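Side-chain contacts in hydrolase, HAD superfamily, subfamily III A (Legionella pneumophila, PDB 3N1U), which probably hydrolyses 3-deoxy-D-manno-octulosonate 8-phosphate to KDO and inorganic phosphate, a step of lipopolysaccharide biosynthesis, with magnesium as cofactor: residues A74-R79 / Y88-V93; A61-A66 / N168-A173; P124-V129 / P140-F145; G33-D38 / E43-H48. All blocks are in the same frame, centred on the assembly; numbering follows the deposited sequence. Where two conformers were deposited one is given.

Interaction 1: residues A74-R79 / Y88-V93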
loop_
_atom_site.group_PDB
_atom_site.type_symbol
_atom_site.label_atom_id
_atom_site.label_comp_id
_atom_site.label_asym_id
_atom_site.label_seq_id
_atom_site.Cartn_x
_atom_site.Cartn_y
_atom_site.Cartn_z
ATOM N N ALA A 74 -22.650 -1.884 -1.357
ATOM C CA ALA A 74 -23.036 -1.126 -0.179
ATOM C C ALA A 74 -21.863 -0.385 0.522
ATOM O O ALA A 74 -22.110 0.565 1.243
ATOM C CB ALA A 74 -23.788 -2.017 0.811
ATOM N N VAL A 75 -20.603 -0.789 0.282
ATOM C CA VAL A 75 -19.475 0.058 0.728
ATOM C C VAL A 75 -19.682 1.552 0.372
ATOM O O VAL A 75 -19.431 2.436 1.194
ATOM C CB VAL A 75 -18.133 -0.413 0.101
ATOM C CG1 VAL A 75 -16.987 0.578 0.479
ATOM C CG2 VAL A 75 -17.796 -1.820 0.560
ATOM N N VAL A 76 -20.101 1.819 -0.870
ATOM C CA VAL A 76 -20.268 3.180 -1.358
ATOM C C VAL A 76 -21.322 3.908 -0.493
ATOM O O VAL A 76 -21.080 5.009 -0.036
ATOM C CB VAL A 76 -20.635 3.199 -2.873
ATOM C CG1 VAL A 76 -21.001 4.617 -3.360
ATOM C CG2 VAL A 76 -19.452 2.564 -3.707
ATOM N N ASP A 77 -22.469 3.262 -0.243
ATOM C CA ASP A 77 -23.547 3.866 0.544
ATOM C C ASP A 77 -23.076 4.211 1.953
ATOM O O ASP A 77 -23.373 5.331 2.476
ATOM C CB ASP A 77 -24.756 2.921 0.611
ATOM C CG ASP A 77 -25.264 2.562 -0.775
ATOM O OD1 ASP A 77 -25.797 3.451 -1.490
ATOM O OD2 ASP A 77 -25.149 1.390 -1.135
ATOM N N HIS A 78 -22.324 3.290 2.552
ATOM C CA HIS A 78 -21.797 3.538 3.911
ATOM C C HIS A 78 -20.870 4.716 3.938
ATOM O O HIS A 78 -20.963 5.562 4.826
ATOM C CB HIS A 78 -21.088 2.313 4.487
ATOM C CG HIS A 78 -22.023 1.202 4.834
ATOM N ND1 HIS A 78 -21.988 -0.031 4.212
ATOM C CD2 HIS A 78 -23.020 1.140 5.745
ATOM C CE1 HIS A 78 -22.928 -0.806 4.730
ATOM N NE2 HIS A 78 -23.571 -0.118 5.656
ATOM N N ARG A 79 -19.992 4.802 2.950
ATOM C CA ARG A 79 -19.093 5.965 2.879
ATOM C C ARG A 79 -19.818 7.291 2.622
ATOM O O ARG A 79 -19.492 8.322 3.223
ATOM C CB ARG A 79 -17.983 5.742 1.842
ATOM C CG ARG A 79 -16.945 6.895 1.783
ATOM C CD ARG A 79 -16.108 6.997 3.096
ATOM N NE ARG A 79 -14.991 7.948 2.988
ATOM C CZ ARG A 79 -14.490 8.610 4.042
ATOM N NH1 ARG A 79 -15.022 8.440 5.272
ATOM N NH2 ARG A 79 -13.503 9.466 3.874
ATOM N N TYR A 88 -25.726 11.349 -5.000
ATOM C CA TYR A 88 -24.840 10.342 -5.614
ATOM C C TYR A 88 -25.515 9.254 -6.403
ATOM O O TYR A 88 -26.676 8.920 -6.146
ATOM C CB TYR A 88 -23.855 9.735 -4.604
ATOM C CG TYR A 88 -24.492 8.808 -3.601
ATOM C CD1 TYR A 88 -25.105 9.313 -2.456
ATOM C CD2 TYR A 88 -24.439 7.436 -3.777
ATOM C CE1 TYR A 88 -25.667 8.442 -1.492
ATOM C CE2 TYR A 88 -25.010 6.544 -2.826
ATOM C CZ TYR A 88 -25.615 7.056 -1.696
ATOM O OH TYR A 88 -26.174 6.193 -0.767
ATOM N N TYR A 89 -24.746 8.702 -7.349
ATOM C CA TYR A 89 -25.295 7.864 -8.417
ATOM C C TYR A 89 -24.408 6.663 -8.555
ATOM O O TYR A 89 -23.213 6.795 -8.854
ATOM C CB TYR A 89 -25.345 8.613 -9.764
ATOM C CG TYR A 89 -26.160 9.911 -9.761
ATOM C CD1 TYR A 89 -25.654 11.072 -9.187
ATOM C CD2 TYR A 89 -27.443 9.966 -10.345
ATOM C CE1 TYR A 89 -26.413 12.282 -9.175
ATOM C CE2 TYR A 89 -28.192 11.145 -10.346
ATOM C CZ TYR A 89 -27.673 12.300 -9.746
ATOM O OH TYR A 89 -28.394 13.473 -9.724
ATOM N N LYS A 90 -25.025 5.488 -8.406
ATOM C CA LYS A 90 -24.304 4.216 -8.376
ATOM C C LYS A 90 -24.648 3.352 -9.597
ATOM O O LYS A 90 -25.712 3.543 -10.194
ATOM C CB LYS A 90 -24.741 3.430 -7.142
ATOM C CG LYS A 90 -24.062 3.889 -5.836
ATOM C CD LYS A 90 -24.078 2.752 -4.844
ATOM C CE LYS A 90 -25.483 2.163 -4.757
ATOM N NZ LYS A 90 -25.518 0.973 -3.859
ATOM N N GLY A 91 -23.765 2.413 -9.944
ATOM C CA GLY A 91 -24.029 1.511 -11.073
ATOM C C GLY A 91 -24.077 2.172 -12.424
ATOM O O GLY A 91 -24.709 1.642 -13.329
ATOM N N GLN A 92 -23.439 3.345 -12.592
ATOM C CA GLN A 92 -23.574 4.103 -13.867
ATOM C C GLN A 92 -22.404 3.675 -14.711
ATOM O O GLN A 92 -21.250 3.976 -14.361
ATOM C CB GLN A 92 -23.500 5.627 -13.622
ATOM C CG GLN A 92 -24.578 6.125 -12.597
ATOM C CD GLN A 92 -26.017 5.851 -13.107
ATOM O OE1 GLN A 92 -26.411 6.324 -14.170
ATOM N NE2 GLN A 92 -26.789 5.067 -12.342
ATOM N N VAL A 93 -22.678 2.932 -15.789
ATOM C CA VAL A 93 -21.610 2.401 -16.633
ATOM C C VAL A 93 -21.218 3.490 -17.629
ATOM O O VAL A 93 -20.037 3.824 -17.767
ATOM C CB VAL A 93 -22.064 1.135 -17.395
ATOM C CG1 VAL A 93 -21.142 0.866 -18.592
ATOM C CG2 VAL A 93 -22.135 -0.061 -16.432
#
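Lys90 reaches from just past the end of strand 87-89 to the carboxylate of Asp77 on helix 74-83, and its whole length is used on the way. Its CB points toward the helix, and Lys90 CG then runs past Val76, 4.0 Å from CG1. Lys90 CD packs against Val76 CG1 at 3.9 Å, the two side chains running antiparallel as they pass. A bend at chi3 (-49°) turns the chain toward Asp77, bringing Lys90 CE within 3.5 Å of Asp77 OD1. At the tip, Lys90 NZ forms a salt bridge of 2.8 Å with Asp77 OD2, on the syn lone pair. Lysine suits this place because its methylenes can lie on a valine while the ammonium group reaches a charge beyond it; NZ also bonds to the carbonyl of Gln72.

The other carboxylate oxygen is taken as well. Tyr88 OH donates to Asp77 OD1 over 2.9 Å, on the anti lone pair, and OD1 lies at the ring's edge, with carboxylate and ring planes 54° apart. Gripped at both oxygens, the carboxylate should have little freedom to rotate, and the nearby ammonium probably favours its ionised form.

The contact ties together the helix and second strand of the beta-alpha-beta unit formed by strand 64-68, helix 74-83 and strand 87-89. Val76 also touches Lys45 of strand 43-48, while Tyr88 packs on Ile67 of the neighbouring parallel strand.

Interaction 2: residues A61-A66 / N168-A173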
loop_
_atom_site.group_PDB
_atom_site.type_symbol
_atom_site.label_atom_id
_atom_site.label_comp_id
_atom_site.label_asym_id
_atom_site.label_seq_id
_atom_site.Cartn_x
_atom_site.Cartn_y
_atom_site.Cartn_z
ATOM N N ALA A 61 -18.061 25.354 3.117
ATOM C CA ALA A 61 -17.917 26.620 2.365
ATOM C C ALA A 61 -19.055 26.881 1.355
ATOM O O ALA A 61 -18.969 27.843 0.583
ATOM C CB ALA A 61 -16.614 26.607 1.594
ATOM N N GLY A 62 -20.075 26.025 1.347
ATOM C CA GLY A 62 -21.255 26.205 0.487
ATOM C C GLY A 62 -21.062 25.627 -0.892
ATOM O O GLY A 62 -21.835 25.906 -1.766
ATOM N N ILE A 63 -20.018 24.820 -1.085
ATOM C CA ILE A 63 -19.805 24.136 -2.337
ATOM C C ILE A 63 -20.355 22.722 -2.251
ATOM O O ILE A 63 -19.970 21.940 -1.363
ATOM C CB ILE A 63 -18.322 24.157 -2.787
ATOM C CG1 ILE A 63 -17.915 25.641 -2.999
ATOM C CG2 ILE A 63 -18.110 23.293 -4.075
ATOM C CD1 ILE A 63 -16.381 25.887 -3.157
ATOM N N GLN A 64 -21.230 22.395 -3.203
ATOM C CA GLN A 64 -21.834 21.076 -3.149
ATOM C C GLN A 64 -20.886 19.964 -3.649
ATOM O O GLN A 64 -19.899 20.194 -4.360
ATOM C CB GLN A 64 -23.200 21.041 -3.839
ATOM C CG GLN A 64 -23.911 19.691 -3.698
ATOM C CD GLN A 64 -24.245 19.325 -2.246
ATOM O OE1 GLN A 64 -23.374 18.943 -1.431
ATOM N NE2 GLN A 64 -25.523 19.399 -1.929
ATOM N N VAL A 65 -21.170 18.764 -3.164
ATOM C CA VAL A 65 -20.390 17.590 -3.530
ATOM C C VAL A 65 -21.314 16.511 -4.050
ATOM O O VAL A 65 -22.379 16.278 -3.480
ATOM C CB VAL A 65 -19.568 17.068 -2.309
ATOM C CG1 VAL A 65 -18.901 15.683 -2.686
ATOM C CG2 VAL A 65 -18.517 18.102 -1.921
ATOM N N ALA A 66 -20.895 15.826 -5.117
ATOM C CA ALA A 66 -21.630 14.688 -5.635
ATOM C C ALA A 66 -20.700 13.571 -6.095
ATOM O O ALA A 66 -19.529 13.811 -6.447
ATOM C CB ALA A 66 -22.487 15.167 -6.834
ATOM N N ASN A 168 -8.917 27.652 -2.278
ATOM C CA ASN A 168 -7.920 28.731 -2.398
ATOM C C ASN A 168 -8.220 29.735 -3.500
ATOM O O ASN A 168 -8.080 30.957 -3.295
ATOM C CB ASN A 168 -6.510 28.136 -2.496
ATOM C CG ASN A 168 -5.974 27.738 -1.096
ATOM O OD1 ASN A 168 -6.141 28.500 -0.126
ATOM N ND2 ASN A 168 -5.362 26.573 -0.992
ATOM N N ALA A 169 -8.642 29.231 -4.658
ATOM C CA ALA A 169 -9.047 30.094 -5.782
ATOM C C ALA A 169 -10.177 31.057 -5.444
ATOM O O ALA A 169 -10.222 32.168 -5.961
ATOM C CB ALA A 169 -9.397 29.247 -7.003
ATOM N N GLN A 170 -11.098 30.602 -4.599
ATOM C CA GLN A 170 -12.267 31.342 -4.249
ATOM C C GLN A 170 -12.132 32.107 -2.930
ATOM O O GLN A 170 -13.088 32.718 -2.480
ATOM C CB GLN A 170 -13.439 30.358 -4.185
ATOM C CG GLN A 170 -13.788 29.739 -5.570
ATOM C CD GLN A 170 -15.039 28.856 -5.488
ATOM O OE1 GLN A 170 -15.880 29.039 -4.602
ATOM N NE2 GLN A 170 -15.176 27.924 -6.418
ATOM N N ASN A 171 -10.935 32.041 -2.331
ATOM C CA ASN A 171 -10.634 32.698 -1.050
ATOM C C ASN A 171 -11.592 32.226 0.050
ATOM O O ASN A 171 -12.016 33.034 0.898
ATOM C CB ASN A 171 -10.645 34.239 -1.188
ATOM C CG ASN A 171 -9.573 34.762 -2.142
ATOM O OD1 ASN A 171 -8.426 34.339 -2.101
ATOM N ND2 ASN A 171 -9.949 35.702 -2.991
ATOM N N LYS A 172 -11.916 30.924 0.035
ATOM C CA LYS A 172 -12.850 30.308 0.982
ATOM C C LYS A 172 -12.200 29.304 1.944
ATOM O O LYS A 172 -12.893 28.674 2.738
ATOM C CB LYS A 172 -14.009 29.614 0.241
ATOM C CG LYS A 172 -15.026 30.582 -0.338
ATOM C CD LYS A 172 -16.077 29.894 -1.216
ATOM C CE LYS A 172 -17.081 30.994 -1.784
ATOM N NZ LYS A 172 -17.696 30.388 -3.013
ATOM N N ALA A 173 -10.885 29.173 1.886
ATOM C CA ALA A 173 -10.179 28.183 2.740
ATOM C C ALA A 173 -10.405 28.464 4.261
ATOM O O ALA A 173 -10.747 27.534 5.033
ATOM C CB ALA A 173 -8.721 28.146 2.397
HETATM O O HOH W 1 -19.997 28.917 -1.588
#
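Ala61 and Ile63 meet Gln170 and Lys172 in a small van der Waals contact, largely of methyls and methylenes against polar groups and edged by a water bridge, where the turn leading into strand 64-68 faces the turn that follows helix 158-169. No direct hydrogen bond crosses it. The CB atoms of Ala61 and Lys172 lie 4.2 Å apart, and the small methyl of alanine lets the lysine chain pass close by. That chain is extended beyond CG, carrying Lys172 CD to 4.0 Å from the carbonyl oxygen of Ala61.

Ile63 reaches in from the other direction to meet Gln170: its CD1 methyl comes 3.5 Å from OE1 and also touches the amide carbon. A long branched residue is apt here, since its outer methyl can reach the amide, and the side chain also packs on Leu58 and Ile166.

Both backbones turn by the same device. Gly62 and Asn171 each follow a helix with positive phi, easiest for glycine and well tolerated by asparagine, and close it with a Schellman motif, one ending helix 49-60, the other helix 158-169. These helices flank the parallel sheet of the Rossmann-like HAD fold, and the contact joins their C-terminal ends.

Within the second segment, Lys172 NZ donates to Gln170 OE1 over 2.8 Å, tilted 17° from the carbonyl plane. The amide's NE2 bonds to the carbonyls of Ala16 and Ile19, which should fix its orientation. One water completes the link, donating to Ala61 O at 2.6 Å and accepting from Lys172 NZ at 3.1 Å.

Interaction 3: residues P124-V129 / P140-F145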
loop_
_atom_site.group_PDB
_atom_site.type_symbol
_atom_site.label_atom_id
_atom_site.label_comp_id
_atom_site.label_asym_id
_atom_site.label_seq_id
_atom_site.Cartn_x
_atom_site.Cartn_y
_atom_site.Cartn_z
ATOM N N PRO A 124 -15.926 11.762 -21.042
ATOM C CA PRO A 124 -16.876 12.778 -21.552
ATOM C C PRO A 124 -17.273 13.808 -20.493
ATOM O O PRO A 124 -17.543 14.946 -20.855
ATOM C CB PRO A 124 -18.107 11.948 -21.931
ATOM C CG PRO A 124 -17.565 10.514 -22.146
ATOM C CD PRO A 124 -16.458 10.386 -21.163
ATOM N N LEU A 125 -17.354 13.402 -19.215
ATOM C CA LEU A 125 -17.630 14.345 -18.147
ATOM C C LEU A 125 -16.445 15.277 -17.887
ATOM O O LEU A 125 -16.605 16.496 -17.756
ATOM C CB LEU A 125 -18.106 13.620 -16.879
ATOM C CG LEU A 125 -19.426 12.843 -17.103
ATOM C CD1 LEU A 125 -19.954 12.501 -15.728
ATOM C CD2 LEU A 125 -20.446 13.686 -17.854
ATOM N N ILE A 126 -15.246 14.717 -17.870
ATOM C CA ILE A 126 -14.052 15.510 -17.694
ATOM C C ILE A 126 -13.927 16.611 -18.795
ATOM O O ILE A 126 -13.557 17.741 -18.509
ATOM C CB ILE A 126 -12.844 14.584 -17.673
ATOM C CG1 ILE A 126 -12.732 13.964 -16.277
ATOM C CG2 ILE A 126 -11.543 15.364 -17.959
ATOM C CD1 ILE A 126 -11.666 12.878 -16.223
ATOM N N GLN A 127 -14.259 16.267 -20.031
ATOM C CA GLN A 127 -14.205 17.236 -21.152
ATOM C C GLN A 127 -15.348 18.251 -21.138
ATOM O O GLN A 127 -15.176 19.410 -21.594
ATOM C CB GLN A 127 -14.167 16.479 -22.476
ATOM C CG GLN A 127 -12.931 15.608 -22.549
ATOM C CD GLN A 127 -12.714 14.946 -23.916
ATOM O OE1 GLN A 127 -13.325 13.922 -24.240
ATOM N NE2 GLN A 127 -11.793 15.506 -24.693
ATOM N N GLN A 128 -16.500 17.857 -20.596
ATOM C CA GLN A 128 -17.689 18.747 -20.630
ATOM C C GLN A 128 -17.722 19.824 -19.546
ATOM O O GLN A 128 -18.157 20.942 -19.796
ATOM C CB GLN A 128 -18.964 17.904 -20.504
ATOM C CG GLN A 128 -20.220 18.650 -20.928
ATOM C CD GLN A 128 -21.389 17.698 -21.019
ATOM O OE1 GLN A 128 -21.279 16.514 -20.641
ATOM N NE2 GLN A 128 -22.511 18.202 -21.467
ATOM N N VAL A 129 -17.264 19.499 -18.330
ATOM C CA VAL A 129 -17.393 20.405 -17.160
ATOM C C VAL A 129 -16.370 21.513 -17.183
ATOM O O VAL A 129 -15.444 21.486 -18.007
ATOM C CB VAL A 129 -17.273 19.629 -15.809
ATOM C CG1 VAL A 129 -18.393 18.546 -15.713
ATOM C CG2 VAL A 129 -15.871 18.994 -15.643
ATOM N N PRO A 140 -3.936 6.605 -19.499
ATOM C CA PRO A 140 -3.299 7.626 -20.351
ATOM C C PRO A 140 -4.208 8.679 -21.059
ATOM O O PRO A 140 -3.872 9.889 -21.057
ATOM C CB PRO A 140 -2.504 6.773 -21.357
ATOM C CG PRO A 140 -2.060 5.552 -20.487
ATOM C CD PRO A 140 -3.348 5.251 -19.707
ATOM N N GLN A 141 -5.333 8.266 -21.636
ATOM C CA GLN A 141 -6.244 9.229 -22.270
ATOM C C GLN A 141 -6.849 10.238 -21.295
ATOM O O GLN A 141 -7.012 11.420 -21.616
ATOM C CB GLN A 141 -7.387 8.499 -22.924
ATOM C CG GLN A 141 -7.083 8.023 -24.318
ATOM C CD GLN A 141 -8.253 7.251 -24.893
ATOM O OE1 GLN A 141 -9.245 7.840 -25.311
ATOM N NE2 GLN A 141 -8.137 5.916 -24.921
ATOM N N VAL A 142 -7.198 9.774 -20.094
ATOM C CA VAL A 142 -7.716 10.669 -19.098
ATOM C C VAL A 142 -6.656 11.695 -18.677
ATOM O O VAL A 142 -6.978 12.871 -18.542
ATOM C CB VAL A 142 -8.246 9.882 -17.863
ATOM C CG1 VAL A 142 -8.649 10.850 -16.740
ATOM C CG2 VAL A 142 -9.435 8.993 -18.317
ATOM N N LEU A 143 -5.403 11.275 -18.479
ATOM C CA LEU A 143 -4.336 12.248 -18.169
ATOM C C LEU A 143 -4.202 13.229 -19.339
ATOM O O LEU A 143 -4.036 14.434 -19.135
ATOM C CB LEU A 143 -2.989 11.573 -17.927
ATOM C CG LEU A 143 -2.829 10.678 -16.707
ATOM C CD1 LEU A 143 -1.510 9.882 -16.834
ATOM C CD2 LEU A 143 -2.828 11.552 -15.406
ATOM N N GLU A 144 -4.278 12.707 -20.552
ATOM C CA GLU A 144 -4.113 13.546 -21.752
ATOM C C GLU A 144 -5.143 14.684 -21.908
ATOM O O GLU A 144 -4.779 15.810 -22.303
ATOM C CB GLU A 144 -4.073 12.661 -23.007
ATOM C CG GLU A 144 -3.812 13.447 -24.307
ATOM C CD GLU A 144 -3.970 12.572 -25.546
ATOM O OE1 GLU A 144 -3.916 11.331 -25.427
ATOM O OE2 GLU A 144 -4.183 13.132 -26.637
ATOM N N PHE A 145 -6.416 14.394 -21.636
ATOM C CA PHE A 145 -7.502 15.270 -22.036
ATOM C C PHE A 145 -8.082 16.111 -20.867
ATOM O O PHE A 145 -8.904 16.998 -21.089
ATOM C CB PHE A 145 -8.611 14.512 -22.800
ATOM C CG PHE A 145 -8.214 14.106 -24.221
ATOM C CD1 PHE A 145 -8.265 15.030 -25.282
ATOM C CD2 PHE A 145 -7.787 12.810 -24.491
ATOM C CE1 PHE A 145 -7.887 14.646 -26.596
ATOM C CE2 PHE A 145 -7.405 12.404 -25.777
ATOM C CZ PHE A 145 -7.450 13.317 -26.833
HETATM O O HOH W 2 -11.050 18.489 -20.265
#
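Phe145, Ile126 and Gln127 contribute most of the surface buried where two helices of the HAD fold, 123-128 and 140-145, run side by side. Their short segments are nearly parallel, 4° between directions and 10.3 Å between axes, as suits successive helices connected through strand 131-134 of the parallel sheet.

Ile126 faces the second helix and fills the buried side. Its extended outer branch (chi2 172°) carries CD1 to 3.7 Å from Val142 CG1, and the two side chains cross at about a right angle. Branched aliphatic residues fit here because they offer methyls in several directions: Ile126 also packs on Tyr115 of strand 113-117, and Val142 on Leu123.

On the exposed side, Gln127 extends across to Phe145. Its NE2 lies 3.6 Å from CD1 of the ring, with amide and ring planes 54° apart. The extended chain thus brings the amide nitrogen itself to the ring and CB of Phe145, a polar group that suits this exposed side. Phe145 in turn packs on Leu123, and the CG of Glu144 lies over one face of its ring, displaced toward the rim.

Between the two backbones sits a water that donates to both carbonyl oxygens, Ile126 O at 3.2 Å and Phe145 O at 2.7 Å.

Interaction 4: residues G33-D38 / E43-H48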
loop_
_atom_site.group_PDB
_atom_site.type_symbol
_atom_site.label_atom_id
_atom_site.label_comp_id
_atom_site.label_asym_id
_atom_site.label_seq_id
_atom_site.Cartn_x
_atom_site.Cartn_y
_atom_site.Cartn_z
ATOM N N GLY A 33 -8.137 2.383 -5.903
ATOM C CA GLY A 33 -8.419 1.497 -7.056
ATOM C C GLY A 33 -8.596 0.040 -6.681
ATOM O O GLY A 33 -8.979 -0.762 -7.509
ATOM N N LEU A 34 -8.262 -0.335 -5.428
ATOM C CA LEU A 34 -8.281 -1.756 -5.085
ATOM C C LEU A 34 -9.658 -2.158 -4.648
ATOM O O LEU A 34 -10.361 -1.404 -3.976
ATOM C CB LEU A 34 -7.266 -2.030 -3.925
ATOM C CG LEU A 34 -5.798 -1.824 -4.368
ATOM C CD1 LEU A 34 -4.862 -2.187 -3.136
ATOM C CD2 LEU A 34 -5.384 -2.738 -5.647
ATOM N N LEU A 35 -9.993 -3.390 -4.966
ATOM C CA LEU A 35 -11.189 -4.065 -4.508
ATOM C C LEU A 35 -10.744 -5.213 -3.664
ATOM O O LEU A 35 -10.109 -6.193 -4.163
ATOM C CB LEU A 35 -11.950 -4.584 -5.729
ATOM C CG LEU A 35 -12.198 -3.586 -6.852
ATOM C CD1 LEU A 35 -12.791 -4.422 -8.057
ATOM C CD2 LEU A 35 -13.168 -2.450 -6.403
ATOM N N HIS A 36 -11.002 -5.140 -2.358
ATOM C CA HIS A 36 -10.542 -6.205 -1.485
ATOM C C HIS A 36 -11.690 -7.207 -1.354
ATOM O O HIS A 36 -12.843 -6.791 -1.148
ATOM C CB HIS A 36 -10.166 -5.677 -0.099
ATOM C CG HIS A 36 -9.381 -4.399 -0.120
ATOM N ND1 HIS A 36 -8.054 -4.347 -0.497
ATOM C CD2 HIS A 36 -9.718 -3.136 0.256
ATOM C CE1 HIS A 36 -7.615 -3.100 -0.380
ATOM N NE2 HIS A 36 -8.598 -2.343 0.078
ATOM N N ILE A 37 -11.412 -8.483 -1.614
ATOM C CA ILE A 37 -12.463 -9.485 -1.701
ATOM C C ILE A 37 -12.081 -10.625 -0.798
ATOM O O ILE A 37 -10.937 -11.131 -0.833
ATOM C CB ILE A 37 -12.668 -9.976 -3.177
ATOM C CG1 ILE A 37 -13.097 -8.810 -4.109
ATOM C CG2 ILE A 37 -13.757 -11.073 -3.229
ATOM C CD1 ILE A 37 -13.165 -9.298 -5.632
ATOM N N ASP A 38 -13.030 -11.103 0.003
ATOM C CA ASP A 38 -12.717 -12.248 0.825
ATOM C C ASP A 38 -13.238 -13.611 0.279
ATOM O O ASP A 38 -13.825 -13.658 -0.801
ATOM C CB ASP A 38 -13.055 -11.988 2.322
ATOM C CG ASP A 38 -14.516 -12.225 2.667
ATOM O OD1 ASP A 38 -15.311 -12.586 1.778
ATOM O OD2 ASP A 38 -14.844 -12.029 3.858
ATOM N N GLU A 43 -16.738 -7.589 0.380
ATOM C CA GLU A 43 -15.870 -6.638 -0.387
ATOM C C GLU A 43 -15.563 -5.456 0.500
ATOM O O GLU A 43 -16.397 -5.053 1.351
ATOM C CB GLU A 43 -16.559 -6.093 -1.645
ATOM C CG GLU A 43 -17.125 -7.115 -2.636
ATOM C CD GLU A 43 -18.189 -6.498 -3.556
ATOM O OE1 GLU A 43 -19.416 -6.636 -3.283
ATOM O OE2 GLU A 43 -17.796 -5.858 -4.547
ATOM N N LEU A 44 -14.408 -4.834 0.263
ATOM C CA LEU A 44 -14.111 -3.614 1.002
ATOM C C LEU A 44 -13.459 -2.682 0.029
ATOM O O LEU A 44 -12.968 -3.123 -1.026
ATOM C CB LEU A 44 -13.136 -3.908 2.149
ATOM C CG LEU A 44 -13.533 -4.918 3.190
ATOM C CD1 LEU A 44 -12.912 -6.285 2.852
ATOM C CD2 LEU A 44 -12.959 -4.466 4.549
ATOM N N LYS A 45 -13.508 -1.396 0.336
ATOM C CA LYS A 45 -12.673 -0.406 -0.347
ATOM C C LYS A 45 -12.007 0.435 0.741
ATOM O O LYS A 45 -12.498 0.505 1.880
ATOM C CB LYS A 45 -13.489 0.571 -1.208
ATOM C CG LYS A 45 -14.489 -0.100 -2.167
ATOM C CD LYS A 45 -15.327 0.929 -2.914
ATOM C CE LYS A 45 -16.277 0.256 -3.905
ATOM N NZ LYS A 45 -15.639 -0.713 -4.914
ATOM N N SER A 46 -10.984 1.184 0.337
ATOM C CA SER A 46 -10.190 1.965 1.296
ATOM C C SER A 46 -10.242 3.420 0.882
ATOM O O SER A 46 -9.823 3.743 -0.262
ATOM C CB SER A 46 -8.728 1.454 1.244
ATOM O OG SER A 46 -8.746 0.071 1.596
ATOM N N PHE A 47 -10.740 4.305 1.775
ATOM C CA PHE A 47 -10.858 5.746 1.473
ATOM C C PHE A 47 -9.844 6.510 2.324
ATOM O O PHE A 47 -9.375 5.972 3.310
ATOM C CB PHE A 47 -12.273 6.213 1.835
ATOM C CG PHE A 47 -13.352 5.500 1.058
ATOM C CD1 PHE A 47 -13.698 5.946 -0.231
ATOM C CD2 PHE A 47 -14.010 4.397 1.600
ATOM C CE1 PHE A 47 -14.666 5.277 -1.028
ATOM C CE2 PHE A 47 -14.987 3.713 0.842
ATOM C CZ PHE A 47 -15.353 4.162 -0.471
ATOM N N HIS A 48 -9.530 7.763 1.999
ATOM C CA HIS A 48 -8.480 8.440 2.716
ATOM C C HIS A 48 -9.094 9.590 3.534
ATOM O O HIS A 48 -9.913 10.362 3.033
ATOM C CB HIS A 48 -7.437 8.988 1.717
ATOM C CG HIS A 48 -6.163 9.396 2.394
ATOM N ND1 HIS A 48 -6.055 10.555 3.176
ATOM C CD2 HIS A 48 -4.964 8.784 2.449
ATOM C CE1 HIS A 48 -4.834 10.614 3.685
ATOM N NE2 HIS A 48 -4.152 9.549 3.264
#
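Leu35 CD2 comes 3.4 Å from Lys45 NZ, the leucine side chain running alongside that of the lysine. Lys45 is extended until a bend at chi4 (-54°) turns the ammonium group to Asp27, with which it forms a salt bridge. Asp27 is a calcium ligand and a predicted substrate-binding residue, so the salt bridge links the hairpin to a residue of the metal site.

His36 makes the central pairing. His36 N donates to Leu44 O (3.1 Å), and Leu44 N donates back to His36 O (2.9 Å), forming an antiparallel hydrogen-bonded pair of a beta hairpin. The same His36 oxygen receives a CA-H...O contact from Glu43 CA at 3.1 Å. Above the strands, the imidazole packs against Leu44, the His36 CD2 atom 4.0 Å from the leucine CB. His36 NE2 shares a 2.9 Å hydrogen bond with Ser46 OG, which lies near the ring plane. Histidine suits this position by having two ring nitrogens: ND1 bonds to Ser46 of the third subunit, while the local Ser46 OG also meets His36 of the second subunit. Both edges of the hairpin continue as antiparallel ladders with neighbouring subunits, building an intersubunit sheet in the homotetramer.

Ile37 pairs with Glu43 as a non-hydrogen-bonded pair, on the opposite face from His36 and Leu44; the carboxylate of Glu43 bonds through OE1 to Asn39 of the second subunit. At the strand end, Asp38 OD1 accepts bonds from the backbone nitrogens of His40 and Asn42, in the turn of the hairpin.

Interactions 1 and 4 touch directly, their centres about 13 Å apart: Val75 packs on Lys45 and Phe47, and the Arg79 NE atom lies 3.4 Å from Phe47 CB. Both lie near Asp27 of the metal site, Lys45 in contact with it and Val76 about 6 Å away, side chain to side chain. Interaction 3 approaches the site from another part of the fold, with Val142 about 6 Å from Asp118, side chain to side chain; the Gln127 side chain is about 5 Å from a bound calcium ion. Interaction 2 lies away from the annotated sites, across the chain's centre from interaction 4, their centres about 29 Å apart. Its loop encloses interactions 1 and 3.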